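Local coordinates for phage-related conserved hypothetical protein, BB2244 (Bordetella bronchiseptica, PDB 2BDV), which is of unknown function but belongs to the SRAP family, whose members crosslink to abasic sites in single-stranded DNA, and probably acts likewise, at residues T78-G83 / I190-L195; T151-G156 / H162-V167; G39-T44 / A139-A144; P32-P37 / G101-K106. All blocks are in the same frame, centred on the assembly; numbering follows the deposited sequence.

How the contacts relate
All four contacts fall within the one SRAP domain. Contacts 1 and 2 have centres 12 Å apart and touch, V167 CG1 lying 3.2 Å from L191 O. Contact 2 in turn meets contact 4, their centres 15 Å apart, through P166 CD at 3.6 Å from W102 CE2. Contact 4 reaches contact 3 where P42 CG packs 3.8 Å from I36 CG2. Contacts 1 and 3 do not touch, their nearest atoms being about 14 Å apart. SRAP proteins react with abasic DNA through an N-terminal cysteine; here the N atom of C2, the first residue modelled and probably its equivalent, is hydrogen-bonded to D163 OD2 of contact 2, and D163 packs against E104 of contact 4.

Contact 1 (T78-G83 / I190-L195); sequences TIERHG and ILRAGL
E80 and L191 mark the closest backbone approach, 8.6 Å between their CA atoms, where the C-terminal ends of helices 76-80 and 184-191 come together. The spacing leaves the joining to side chains, and no hydrogen bond crosses. The first helix closes in a Schellman motif: H82 takes a positive phi of 52°, G83 N bonds to T78 O at 2.7 Å, and a weaker bond runs from H82 N to I79 O. Past the last turn of helix 184-191, A193 N bonds to I190 O at 2.8 Å.

Two layers of side chains bridge the helix ends. On the outer one, E80 and R192 form a salt bridge, E80 OE1 lying 2.7 Å from R192 NH1. The position of R192 NH1 is doubtful because the model crowds it against the carboxylate carbon, so the pairing of charges is surer than its exact geometry. As modelled, the planes of carboxylate and guanidinium stand 81° apart, and no flat two-pronged pairing is seen. R192 gets there with CG lodged between its backbone N and carbonyl carbon (chi1 46°) and a second bend at chi3. K188, one turn back on helix 184-191, also touches E80.

The inner layer is apolar. L76 and W177 pack on L191, and I90 on I79, so the leucine and isoleucine meet in buried surroundings. Their side chains cross nearly at right angles, and L191 CD2 meets both branches of I79, 3.7 Å from CG2 and 3.9 Å from CD1.

Contact 2 (T151-G156 / H162-V167); sequences TNDALG and HDRRPV
G156 O is gripped twice by R165, by backbone N at 3.0 Å and by side-chain NE at 3.1 Å. The two donors stand off the carbonyl plane and come from opposite faces of it, so neither bond follows a lone pair. With R165 CG between the backbone N and the carbonyl carbon (chi1 75°), the chain passes G156 O and bends at chi3 to bring NE to it, nearly in the guanidinium plane. The same guanidinium lays one face on L155 CB, 3.6 Å above its centre.

Running the other way, N152 N donates to R165 O at 2.8 Å, almost in line with the carbonyl (171°). This bond and the backbone bonding of V167 to V150 flank a single beta bridge between T151 and P166. T151 OG1 holds D153 OD1 at 2.8 Å, while D153 OD2, salt-bridged to K75, rests 3.2 Å from R164 CD. At the backbone of the same arginine, R164 N meets the anti lone pair of D163 OD2, which also accepts from C2 N.

Both segments lie between strand 147-151 and helix 171-178. T151 continues its pairing with A74 on strand 73-75, V167 bonds to A130 of strand 126-133, and P166 packs on W102 of strand 101-107.

Contact 3 (G39-T44 / A139-A144); sequences GTRPLT and AELDEA
R41 meets L141 with the flat of its guanidinium rather than with a well-aimed N-H, and this one pair makes up the whole contact. L141 CB lies 3.5 Å above the guanidinium plane, displaced toward the rim, and is 3.6 Å from R41 NH2. Farther along the leucine, CD1 approaches R41 NH1 at 3.7 Å. The two side chains cross at about a right angle, so the leucine stands over the group instead of running beside it.

On that same face is the carbonyl oxygen of L141, well out of the guanidinium plane. R41 NH2 donates to L141 O at 3.3 Å with an N-H...O angle of 126°, and by both measures the bond is weak. The carbonyl belongs to the central residue of an inverse gamma turn. A sharp bend at chi2 (-80°) turns the arginine toward it from the residues leading into strand 43-46.

P59 also touches R41, and W135 packs on L141, on the loop between strands 126-133 and 147-151. The joint covers 110 Å² at the protein surface. Its chemistry is that of a cation laid over an aliphatic side chain and steered only loosely by a carbonyl, which implies a dispersive, weakly directional contact between two loops.

Contact 4 (P32-P37 / G101-K106); sequences PRYNIP and GWYEWK
Y34 and Y103 carry this contact, by a hydrogen bond and a ring pair that share one hydroxyl. In the hydrogen bond, Y103 OH donates to Y34 O. The modelled length of 2.5 Å is very short and its exact value doubtful, but the acceptor lies in the plane of the Y103 ring, at its edge, as suits a phenol donor.

The aromatic interaction is a T-shaped stack, with the edge of Y103 directed at the face of Y34. Ring centroids are 5.6 Å apart and the planes meet at 82°. Y103 CZ sits 4.1 Å above the plane of Y34, over its centre. Its hydroxyl oxygen is nearer still, almost evenly spaced from all six ring carbons. Y34 CG stands opposite the backbone N and beside the carbonyl carbon (chi1 -168°), which puts the ring next to the very carbonyl that Y103 OH binds.

A polar bond on the other face of the strand links W102 to E104: NE1 donates to OE1 at 2.8 Å, nearly straight at 173° and in the indole plane. E104 additionally accepts from the backbone N atoms of M158, V159 and D160.

In the fold, the chain turns a corner at Y34. Strand 5-7 has backbone bonds to both sides, I5 with I36 and A6 with G101, while Y120 of strand 116-123 meets both tyrosine rings.

Contact 1 (T78-G83 / I190-L195)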
loop_
_atom_site.group_PDB
_atom_site.type_symbol
_atom_site.label_atom_id
_atom_site.label_comp_id
_atom_site.label_asym_id
_atom_site.label_seq_id
_atom_site.Cartn_x
_atom_site.Cartn_y
_atom_site.Cartn_z
ATOM N N THR A 78 -1.501 1.000 15.494
ATOM C CA THR A 78 -2.372 -0.096 15.889
ATOM C C THR A 78 -1.611 -1.406 15.682
ATOM O O THR A 78 -1.774 -2.353 16.446
ATOM C CB THR A 78 -3.682 -0.104 15.080
ATOM O OG1 THR A 78 -4.443 1.064 15.404
ATOM C CG2 THR A 78 -4.511 -1.339 15.410
ATOM N N ILE A 79 -0.759 -1.450 14.665
ATOM C CA ILE A 79 0.028 -2.648 14.404
ATOM C C ILE A 79 1.100 -2.790 15.489
ATOM O O ILE A 79 1.402 -3.897 15.935
ATOM C CB ILE A 79 0.701 -2.587 13.009
ATOM C CG1 ILE A 79 -0.365 -2.374 11.932
ATOM C CG2 ILE A 79 1.472 -3.873 12.743
ATOM C CD1 ILE A 79 0.191 -2.214 10.535
ATOM N N GLU A 80 1.664 -1.663 15.918
ATOM C CA GLU A 80 2.690 -1.665 16.959
ATOM C C GLU A 80 2.117 -2.103 18.312
ATOM O O GLU A 80 2.728 -2.905 19.022
ATOM C CB GLU A 80 3.310 -0.270 17.106
ATOM C CG GLU A 80 4.105 0.213 15.902
ATOM C CD GLU A 80 5.157 -0.788 15.465
ATOM O OE1 GLU A 80 5.861 -1.329 16.342
ATOM O OE2 GLU A 80 5.289 -1.025 14.246
ATOM N N ARG A 81 0.949 -1.566 18.659
ATOM C CA ARG A 81 0.282 -1.887 19.917
ATOM C C ARG A 81 -0.409 -3.245 19.790
ATOM O O ARG A 81 -1.128 -3.677 20.693
ATOM C CB ARG A 81 -0.767 -0.817 20.257
ATOM C CG ARG A 81 -0.324 0.626 20.018
ATOM C CD ARG A 81 0.754 1.090 20.989
ATOM N NE ARG A 81 1.412 2.315 20.529
ATOM C CZ ARG A 81 2.234 3.053 21.271
ATOM N NH1 ARG A 81 2.503 2.700 22.522
ATOM N NH2 ARG A 81 2.797 4.139 20.758
ATOM N N HIS A 82 -0.190 -3.902 18.657
ATOM C CA HIS A 82 -0.776 -5.207 18.374
ATOM C C HIS A 82 -2.285 -5.167 18.584
ATOM O O HIS A 82 -2.838 -5.921 19.382
ATOM C CB HIS A 82 -0.139 -6.276 19.270
ATOM C CG HIS A 82 -0.252 -7.666 18.726
ATOM N ND1 HIS A 82 -1.057 -8.629 19.299
ATOM C CD2 HIS A 82 0.336 -8.257 17.660
ATOM C CE1 HIS A 82 -0.958 -9.751 18.609
ATOM N NE2 HIS A 82 -0.119 -9.552 17.608
ATOM N N GLY A 83 -2.947 -4.275 17.857
ATOM C CA GLY A 83 -4.386 -4.148 17.985
ATOM C C GLY A 83 -5.160 -4.748 16.828
ATOM O O GLY A 83 -4.585 -5.149 15.815
ATOM N N ILE A 190 10.722 -3.244 11.664
ATOM C CA ILE A 190 10.911 -2.880 10.262
ATOM C C ILE A 190 9.919 -1.802 9.833
ATOM O O ILE A 190 10.272 -0.854 9.138
ATOM C CB ILE A 190 10.731 -4.112 9.347
ATOM C CG1 ILE A 190 11.834 -5.135 9.630
ATOM C CG2 ILE A 190 10.780 -3.697 7.878
ATOM C CD1 ILE A 190 11.751 -6.381 8.778
ATOM N N LEU A 191 8.680 -1.961 10.273
ATOM C CA LEU A 191 7.616 -1.047 9.927
ATOM C C LEU A 191 7.908 0.428 10.159
ATOM O O LEU A 191 7.376 1.279 9.450
ATOM C CB LEU A 191 6.350 -1.446 10.668
ATOM C CG LEU A 191 5.114 -1.591 9.788
ATOM C CD1 LEU A 191 5.454 -2.214 8.435
ATOM C CD2 LEU A 191 4.109 -2.428 10.538
ATOM N N ARG A 192 8.745 0.745 11.140
ATOM C CA ARG A 192 9.060 2.145 11.396
ATOM C C ARG A 192 10.331 2.620 10.707
ATOM O O ARG A 192 10.810 3.726 10.963
ATOM C CB ARG A 192 9.153 2.421 12.897
ATOM C CG ARG A 192 9.958 1.419 13.689
ATOM C CD ARG A 192 10.040 1.856 15.140
ATOM N NE ARG A 192 8.775 2.418 15.626
ATOM C CZ ARG A 192 7.619 1.760 15.666
ATOM N NH1 ARG A 192 7.555 0.503 15.243
ATOM N NH2 ARG A 192 6.527 2.354 16.147
ATOM N N ALA A 193 10.873 1.787 9.826
ATOM C CA ALA A 193 12.078 2.148 9.095
ATOM C C ALA A 193 11.695 2.580 7.684
ATOM O O ALA A 193 12.451 2.381 6.739
ATOM C CB ALA A 193 13.037 0.969 9.041
ATOM N N GLY A 194 10.512 3.172 7.548
ATOM C CA GLY A 194 10.060 3.619 6.242
ATOM C C GLY A 194 10.895 4.755 5.677
ATOM O O GLY A 194 11.462 5.543 6.428
ATOM N N LEU A 195 10.971 4.834 4.349
ATOM C CA LEU A 195 11.731 5.886 3.674
ATOM C C LEU A 195 11.280 7.270 4.121
ATOM O O LEU A 195 10.089 7.523 4.291
ATOM C CB LEU A 195 11.580 5.775 2.153
ATOM C CG LEU A 195 12.426 4.765 1.385
ATOM C CD1 LEU A 195 12.382 3.415 2.064
ATOM C CD2 LEU A 195 11.917 4.672 -0.050
#

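Contact 2 (T151-G156 / H162-V167)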
loop_
_atom_site.group_PDB
_atom_site.type_symbol
_atom_site.label_atom_id
_atom_site.label_comp_id
_atom_site.label_asym_id
_atom_site.label_seq_id
_atom_site.Cartn_x
_atom_site.Cartn_y
_atom_site.Cartn_z
ATOM N N THR A 151 0.159 2.467 6.737
ATOM C CA THR A 151 0.354 3.912 6.689
ATOM C C THR A 151 0.898 4.496 8.005
ATOM O O THR A 151 0.671 3.952 9.088
ATOM C CB THR A 151 -0.973 4.623 6.368
ATOM O OG1 THR A 151 -1.984 4.160 7.273
ATOM C CG2 THR A 151 -1.413 4.322 4.934
ATOM N N ASN A 152 1.591 5.625 7.895
ATOM C CA ASN A 152 2.167 6.301 9.047
ATOM C C ASN A 152 1.319 7.515 9.368
ATOM O O ASN A 152 1.700 8.654 9.077
ATOM C CB ASN A 152 3.591 6.741 8.726
ATOM C CG ASN A 152 4.355 7.188 9.953
ATOM O OD1 ASN A 152 5.532 7.531 9.863
ATOM N ND2 ASN A 152 3.690 7.187 11.107
ATOM N N ASP A 153 0.165 7.264 9.972
ATOM C CA ASP A 153 -0.783 8.315 10.318
ATOM C C ASP A 153 -0.183 9.484 11.097
ATOM O O ASP A 153 -0.517 10.643 10.843
ATOM C CB ASP A 153 -1.953 7.698 11.093
ATOM C CG ASP A 153 -2.755 6.715 10.249
ATOM O OD1 ASP A 153 -2.140 5.962 9.458
ATOM O OD2 ASP A 153 -4.001 6.687 10.382
ATOM N N ALA A 154 0.711 9.178 12.034
ATOM C CA ALA A 154 1.347 10.205 12.855
ATOM C C ALA A 154 1.908 11.378 12.049
ATOM O O ALA A 154 1.870 12.523 12.503
ATOM C CB ALA A 154 2.457 9.578 13.695
ATOM N N LEU A 155 2.429 11.096 10.860
ATOM C CA LEU A 155 3.003 12.147 10.025
ATOM C C LEU A 155 2.059 12.619 8.928
ATOM O O LEU A 155 2.418 13.472 8.118
ATOM C CB LEU A 155 4.312 11.664 9.401
ATOM C CG LEU A 155 5.345 11.218 10.437
ATOM C CD1 LEU A 155 6.570 10.672 9.726
ATOM C CD2 LEU A 155 5.713 12.401 11.338
ATOM N N GLY A 156 0.853 12.062 8.909
ATOM C CA GLY A 156 -0.125 12.446 7.907
ATOM C C GLY A 156 0.319 12.151 6.487
ATOM O O GLY A 156 1.170 11.293 6.256
ATOM N N HIS A 162 -4.154 15.671 6.234
ATOM C CA HIS A 162 -5.273 14.850 6.683
ATOM C C HIS A 162 -5.221 13.438 6.094
ATOM O O HIS A 162 -6.078 12.596 6.388
ATOM C CB HIS A 162 -6.601 15.515 6.303
ATOM C CG HIS A 162 -6.940 16.710 7.138
ATOM N ND1 HIS A 162 -5.992 17.616 7.562
ATOM C CD2 HIS A 162 -8.129 17.166 7.600
ATOM C CE1 HIS A 162 -6.582 18.580 8.247
ATOM N NE2 HIS A 162 -7.878 18.330 8.284
ATOM N N ASP A 163 -4.229 13.179 5.250
ATOM C CA ASP A 163 -4.103 11.861 4.643
ATOM C C ASP A 163 -3.109 11.032 5.442
ATOM O O ASP A 163 -2.590 11.476 6.470
ATOM C CB ASP A 163 -3.658 11.981 3.178
ATOM C CG ASP A 163 -4.190 10.845 2.303
ATOM O OD1 ASP A 163 -4.553 11.119 1.138
ATOM O OD2 ASP A 163 -4.238 9.680 2.767
ATOM N N ARG A 164 -2.843 9.829 4.962
ATOM C CA ARG A 164 -1.941 8.918 5.643
ATOM C C ARG A 164 -0.900 8.401 4.665
ATOM O O ARG A 164 -1.214 7.611 3.778
ATOM C CB ARG A 164 -2.762 7.762 6.220
ATOM C CG ARG A 164 -3.827 8.214 7.220
ATOM C CD ARG A 164 -4.951 7.198 7.350
ATOM N NE ARG A 164 -5.944 7.374 6.297
ATOM C CZ ARG A 164 -6.835 8.366 6.268
ATOM N NH1 ARG A 164 -7.702 8.460 5.268
ATOM N NH2 ARG A 164 -6.874 9.257 7.251
ATOM N N ARG A 165 0.343 8.837 4.824
ATOM C CA ARG A 165 1.386 8.401 3.909
ATOM C C ARG A 165 1.688 6.921 4.083
ATOM O O ARG A 165 1.700 6.402 5.195
ATOM C CB ARG A 165 2.662 9.214 4.113
ATOM C CG ARG A 165 3.449 8.844 5.351
ATOM C CD ARG A 165 4.636 9.767 5.509
ATOM N NE ARG A 165 4.215 11.152 5.712
ATOM C CZ ARG A 165 5.053 12.170 5.878
ATOM N NH1 ARG A 165 4.577 13.393 6.064
ATOM N NH2 ARG A 165 6.366 11.961 5.854
ATOM N N PRO A 166 1.929 6.218 2.971
ATOM C CA PRO A 166 2.234 4.785 2.995
ATOM C C PRO A 166 3.671 4.511 3.422
ATOM O O PRO A 166 4.592 5.217 3.021
ATOM C CB PRO A 166 1.973 4.359 1.557
ATOM C CG PRO A 166 2.439 5.562 0.786
ATOM C CD PRO A 166 1.819 6.705 1.582
ATOM N N VAL A 167 3.861 3.488 4.244
ATOM C CA VAL A 167 5.195 3.143 4.706
ATOM C C VAL A 167 5.957 2.415 3.603
ATOM O O VAL A 167 5.659 1.266 3.290
ATOM C CB VAL A 167 5.125 2.245 5.960
ATOM C CG1 VAL A 167 6.529 1.854 6.408
ATOM C CG2 VAL A 167 4.394 2.975 7.074
#

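Contact 3 (G39-T44 / A139-A144)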
loop_
_atom_site.group_PDB
_atom_site.type_symbol
_atom_site.label_atom_id
_atom_site.label_comp_id
_atom_site.label_asym_id
_atom_site.label_seq_id
_atom_site.Cartn_x
_atom_site.Cartn_y
_atom_site.Cartn_z
ATOM N N GLY A 39 -10.556 -1.531 -3.968
ATOM C CA GLY A 39 -11.605 -2.305 -4.605
ATOM C C GLY A 39 -11.165 -2.972 -5.891
ATOM O O GLY A 39 -11.962 -3.633 -6.553
ATOM N N THR A 40 -9.903 -2.786 -6.261
ATOM C CA THR A 40 -9.382 -3.406 -7.468
ATOM C C THR A 40 -8.357 -4.454 -7.047
ATOM O O THR A 40 -8.189 -4.723 -5.852
ATOM C CB THR A 40 -8.707 -2.376 -8.394
ATOM O OG1 THR A 40 -7.538 -1.853 -7.757
ATOM C CG2 THR A 40 -9.667 -1.227 -8.704
ATOM N N ARG A 41 -7.675 -5.039 -8.026
ATOM C CA ARG A 41 -6.667 -6.059 -7.763
ATOM C C ARG A 41 -5.290 -5.551 -8.179
ATOM O O ARG A 41 -4.791 -5.904 -9.252
ATOM C CB ARG A 41 -6.972 -7.329 -8.560
ATOM C CG ARG A 41 -8.381 -7.873 -8.409
ATOM C CD ARG A 41 -8.538 -8.658 -7.130
ATOM N NE ARG A 41 -9.834 -9.330 -7.068
ATOM C CZ ARG A 41 -10.224 -10.293 -7.898
ATOM N NH1 ARG A 41 -9.416 -10.708 -8.869
ATOM N NH2 ARG A 41 -11.423 -10.844 -7.756
ATOM N N PRO A 42 -4.653 -4.721 -7.341
ATOM C CA PRO A 42 -3.328 -4.216 -7.710
ATOM C C PRO A 42 -2.282 -5.317 -7.619
ATOM O O PRO A 42 -2.472 -6.300 -6.912
ATOM C CB PRO A 42 -3.059 -3.117 -6.674
ATOM C CG PRO A 42 -4.419 -2.815 -6.079
ATOM C CD PRO A 42 -5.097 -4.148 -6.062
ATOM N N LEU A 43 -1.180 -5.151 -8.341
ATOM C CA LEU A 43 -0.097 -6.118 -8.280
ATOM C C LEU A 43 0.463 -6.103 -6.871
ATOM O O LEU A 43 0.535 -5.047 -6.241
ATOM C CB LEU A 43 1.023 -5.731 -9.236
ATOM C CG LEU A 43 0.846 -6.097 -10.703
ATOM C CD1 LEU A 43 1.912 -5.416 -11.537
ATOM C CD2 LEU A 43 0.929 -7.620 -10.841
ATOM N N THR A 44 0.848 -7.274 -6.373
ATOM C CA THR A 44 1.453 -7.383 -5.047
ATOM C C THR A 44 2.526 -8.463 -5.110
ATOM O O THR A 44 2.505 -9.330 -5.987
ATOM C CB THR A 44 0.437 -7.798 -3.924
ATOM O OG1 THR A 44 0.190 -9.207 -3.988
ATOM C CG2 THR A 44 -0.881 -7.052 -4.064
ATOM N N ALA A 139 -8.442 -19.380 -0.660
ATOM C CA ALA A 139 -9.444 -18.376 -0.315
ATOM C C ALA A 139 -9.883 -17.577 -1.532
ATOM O O ALA A 139 -9.116 -17.385 -2.476
ATOM C CB ALA A 139 -8.895 -17.431 0.750
ATOM N N GLU A 140 -11.123 -17.102 -1.504
ATOM C CA GLU A 140 -11.647 -16.319 -2.608
ATOM C C GLU A 140 -11.047 -14.916 -2.578
ATOM O O GLU A 140 -10.610 -14.442 -1.527
ATOM C CB GLU A 140 -13.166 -16.256 -2.518
ATOM C CG GLU A 140 -13.839 -16.321 -3.869
ATOM C CD GLU A 140 -15.259 -16.819 -3.770
ATOM O OE1 GLU A 140 -15.462 -17.929 -3.226
ATOM O OE2 GLU A 140 -16.170 -16.105 -4.239
ATOM N N LEU A 141 -11.026 -14.259 -3.733
ATOM C CA LEU A 141 -10.458 -12.917 -3.851
ATOM C C LEU A 141 -11.491 -11.814 -3.639
ATOM O O LEU A 141 -11.688 -10.950 -4.499
ATOM C CB LEU A 141 -9.792 -12.762 -5.223
ATOM C CG LEU A 141 -8.662 -13.757 -5.526
ATOM C CD1 LEU A 141 -8.290 -13.663 -6.990
ATOM C CD2 LEU A 141 -7.458 -13.477 -4.649
ATOM N N ASP A 142 -12.137 -11.847 -2.478
ATOM C CA ASP A 142 -13.156 -10.867 -2.127
ATOM C C ASP A 142 -12.687 -9.902 -1.025
ATOM O O ASP A 142 -11.547 -9.984 -0.564
ATOM C CB ASP A 142 -14.452 -11.583 -1.699
ATOM C CG ASP A 142 -14.210 -12.717 -0.708
ATOM O OD1 ASP A 142 -13.203 -12.672 0.035
ATOM O OD2 ASP A 142 -15.039 -13.656 -0.656
ATOM N N GLU A 143 -13.567 -8.990 -0.614
ATOM C CA GLU A 143 -13.226 -8.017 0.422
ATOM C C GLU A 143 -12.889 -8.698 1.734
ATOM O O GLU A 143 -12.123 -8.164 2.535
ATOM C CB GLU A 143 -14.373 -7.034 0.660
ATOM C CG GLU A 143 -14.952 -6.458 -0.599
ATOM C CD GLU A 143 -15.897 -7.431 -1.263
ATOM O OE1 GLU A 143 -16.188 -7.253 -2.465
ATOM O OE2 GLU A 143 -16.352 -8.371 -0.569
ATOM N N ALA A 144 -13.478 -9.868 1.959
ATOM C CA ALA A 144 -13.224 -10.625 3.175
ATOM C C ALA A 144 -11.760 -11.043 3.216
ATOM O O ALA A 144 -11.229 -11.379 4.278
ATOM C CB ALA A 144 -14.120 -11.854 3.237
#

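Contact 4 (P32-P37 / G101-K106)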
loop_
_atom_site.group_PDB
_atom_site.type_symbol
_atom_site.label_atom_id
_atom_site.label_comp_id
_atom_site.label_asym_id
_atom_site.label_seq_id
_atom_site.Cartn_x
_atom_site.Cartn_y
_atom_site.Cartn_z
ATOM N N PRO A 32 -0.119 -0.969 -17.843
ATOM C CA PRO A 32 0.135 -0.155 -16.649
ATOM C C PRO A 32 -1.096 0.643 -16.206
ATOM O O PRO A 32 -1.907 1.068 -17.031
ATOM C CB PRO A 32 1.295 0.742 -17.087
ATOM C CG PRO A 32 1.030 0.934 -18.545
ATOM C CD PRO A 32 0.637 -0.457 -19.000
ATOM N N ARG A 33 -1.234 0.831 -14.897
ATOM C CA ARG A 33 -2.359 1.571 -14.339
ATOM C C ARG A 33 -1.859 2.791 -13.583
ATOM O O ARG A 33 -1.188 2.665 -12.558
ATOM C CB ARG A 33 -3.164 0.675 -13.398
ATOM C CG ARG A 33 -3.716 -0.570 -14.063
ATOM C CD ARG A 33 -4.739 -0.213 -15.119
ATOM N NE ARG A 33 -4.595 -1.031 -16.316
ATOM C CZ ARG A 33 -5.341 -0.890 -17.406
ATOM N NH1 ARG A 33 -5.139 -1.676 -18.456
ATOM N NH2 ARG A 33 -6.293 0.035 -17.445
ATOM N N TYR A 34 -2.190 3.972 -14.095
ATOM C CA TYR A 34 -1.766 5.223 -13.473
ATOM C C TYR A 34 -2.730 5.661 -12.363
ATOM O O TYR A 34 -2.351 6.426 -11.481
ATOM C CB TYR A 34 -1.648 6.326 -14.544
ATOM C CG TYR A 34 -0.940 7.604 -14.090
ATOM C CD1 TYR A 34 0.347 7.560 -13.536
ATOM C CD2 TYR A 34 -1.555 8.857 -14.221
ATOM C CE1 TYR A 34 1.004 8.735 -13.120
ATOM C CE2 TYR A 34 -0.904 10.038 -13.808
ATOM C CZ TYR A 34 0.372 9.965 -13.257
ATOM O OH TYR A 34 1.008 11.113 -12.830
ATOM N N ASN A 35 -3.964 5.159 -12.400
ATOM C CA ASN A 35 -4.977 5.523 -11.410
ATOM C C ASN A 35 -5.582 4.274 -10.784
ATOM O O ASN A 35 -6.501 3.676 -11.343
ATOM C CB ASN A 35 -6.081 6.345 -12.081
ATOM C CG ASN A 35 -7.109 6.866 -11.093
ATOM O OD1 ASN A 35 -6.803 7.701 -10.236
ATOM N ND2 ASN A 35 -8.339 6.375 -11.210
ATOM N N ILE A 36 -5.078 3.890 -9.614
ATOM C CA ILE A 36 -5.556 2.688 -8.947
ATOM C C ILE A 36 -6.190 2.958 -7.591
ATOM O O ILE A 36 -5.521 3.382 -6.648
ATOM C CB ILE A 36 -4.409 1.682 -8.752
ATOM C CG1 ILE A 36 -3.764 1.360 -10.103
ATOM C CG2 ILE A 36 -4.931 0.426 -8.084
ATOM C CD1 ILE A 36 -2.546 0.465 -10.009
ATOM N N PRO A 37 -7.505 2.725 -7.481
ATOM C CA PRO A 37 -8.209 2.947 -6.218
ATOM C C PRO A 37 -8.485 1.637 -5.507
ATOM O O PRO A 37 -8.235 0.563 -6.043
ATOM C CB PRO A 37 -9.504 3.592 -6.675
ATOM C CG PRO A 37 -9.827 2.764 -7.887
ATOM C CD PRO A 37 -8.467 2.677 -8.601
ATOM N N GLY A 101 4.254 5.529 -7.388
ATOM C CA GLY A 101 3.858 6.692 -6.604
ATOM C C GLY A 101 2.411 6.608 -6.124
ATOM O O GLY A 101 1.728 5.605 -6.349
ATOM N N TRP A 102 1.930 7.652 -5.455
ATOM C CA TRP A 102 0.557 7.656 -4.962
ATOM C C TRP A 102 -0.016 9.070 -5.019
ATOM O O TRP A 102 0.711 10.039 -5.270
ATOM C CB TRP A 102 0.495 7.092 -3.525
ATOM C CG TRP A 102 1.095 7.977 -2.447
ATOM C CD1 TRP A 102 0.427 8.853 -1.644
ATOM C CD2 TRP A 102 2.479 8.080 -2.085
ATOM N NE1 TRP A 102 1.304 9.500 -0.804
ATOM C CE2 TRP A 102 2.573 9.045 -1.051
ATOM C CE3 TRP A 102 3.655 7.453 -2.533
ATOM C CZ2 TRP A 102 3.788 9.400 -0.456
ATOM C CZ3 TRP A 102 4.867 7.807 -1.941
ATOM C CH2 TRP A 102 4.920 8.774 -0.912
ATOM N N TYR A 103 -1.321 9.192 -4.799
ATOM C CA TYR A 103 -1.954 10.497 -4.848
ATOM C C TYR A 103 -2.554 10.946 -3.527
ATOM O O TYR A 103 -3.051 10.134 -2.753
ATOM C CB TYR A 103 -3.064 10.516 -5.893
ATOM C CG TYR A 103 -2.663 10.046 -7.269
ATOM C CD1 TYR A 103 -2.619 8.686 -7.580
ATOM C CD2 TYR A 103 -2.362 10.962 -8.271
ATOM C CE1 TYR A 103 -2.293 8.252 -8.857
ATOM C CE2 TYR A 103 -2.033 10.541 -9.549
ATOM C CZ TYR A 103 -2.001 9.184 -9.836
ATOM O OH TYR A 103 -1.686 8.776 -11.111
ATOM N N GLU A 104 -2.500 12.253 -3.289
ATOM C CA GLU A 104 -3.084 12.881 -2.110
ATOM C C GLU A 104 -3.745 14.170 -2.608
ATOM O O GLU A 104 -3.190 14.868 -3.452
ATOM C CB GLU A 104 -2.017 13.235 -1.069
ATOM C CG GLU A 104 -1.294 12.047 -0.465
ATOM C CD GLU A 104 -0.227 12.466 0.516
ATOM O OE1 GLU A 104 0.552 11.601 0.966
ATOM O OE2 GLU A 104 -0.171 13.669 0.840
ATOM N N TRP A 105 -4.924 14.476 -2.084
ATOM C CA TRP A 105 -5.648 15.673 -2.475
ATOM C C TRP A 105 -5.467 16.777 -1.436
ATOM O O TRP A 105 -5.683 16.575 -0.235
ATOM C CB TRP A 105 -7.130 15.346 -2.654
ATOM C CG TRP A 105 -7.419 14.561 -3.902
ATOM C CD1 TRP A 105 -8.022 15.020 -5.050
ATOM C CD2 TRP A 105 -7.104 13.187 -4.141
ATOM N NE1 TRP A 105 -8.100 14.014 -5.983
ATOM C CE2 TRP A 105 -7.545 12.878 -5.454
ATOM C CE3 TRP A 105 -6.489 12.182 -3.376
ATOM C CZ2 TRP A 105 -7.392 11.605 -6.015
ATOM C CZ3 TRP A 105 -6.337 10.911 -3.940
ATOM C CH2 TRP A 105 -6.789 10.639 -5.247
ATOM N N LYS A 106 -5.061 17.947 -1.912
ATOM C CA LYS A 106 -4.829 19.093 -1.052
ATOM C C LYS A 106 -6.073 19.968 -1.003
ATOM O O LYS A 106 -6.480 20.538 -2.010
ATOM C CB LYS A 106 -3.643 19.898 -1.586
ATOM C CG LYS A 106 -3.241 21.093 -0.739
ATOM C CD LYS A 106 -2.771 20.661 0.638
ATOM C CE LYS A 106 -2.142 21.820 1.409
ATOM N NZ LYS A 106 -0.905 22.346 0.756
#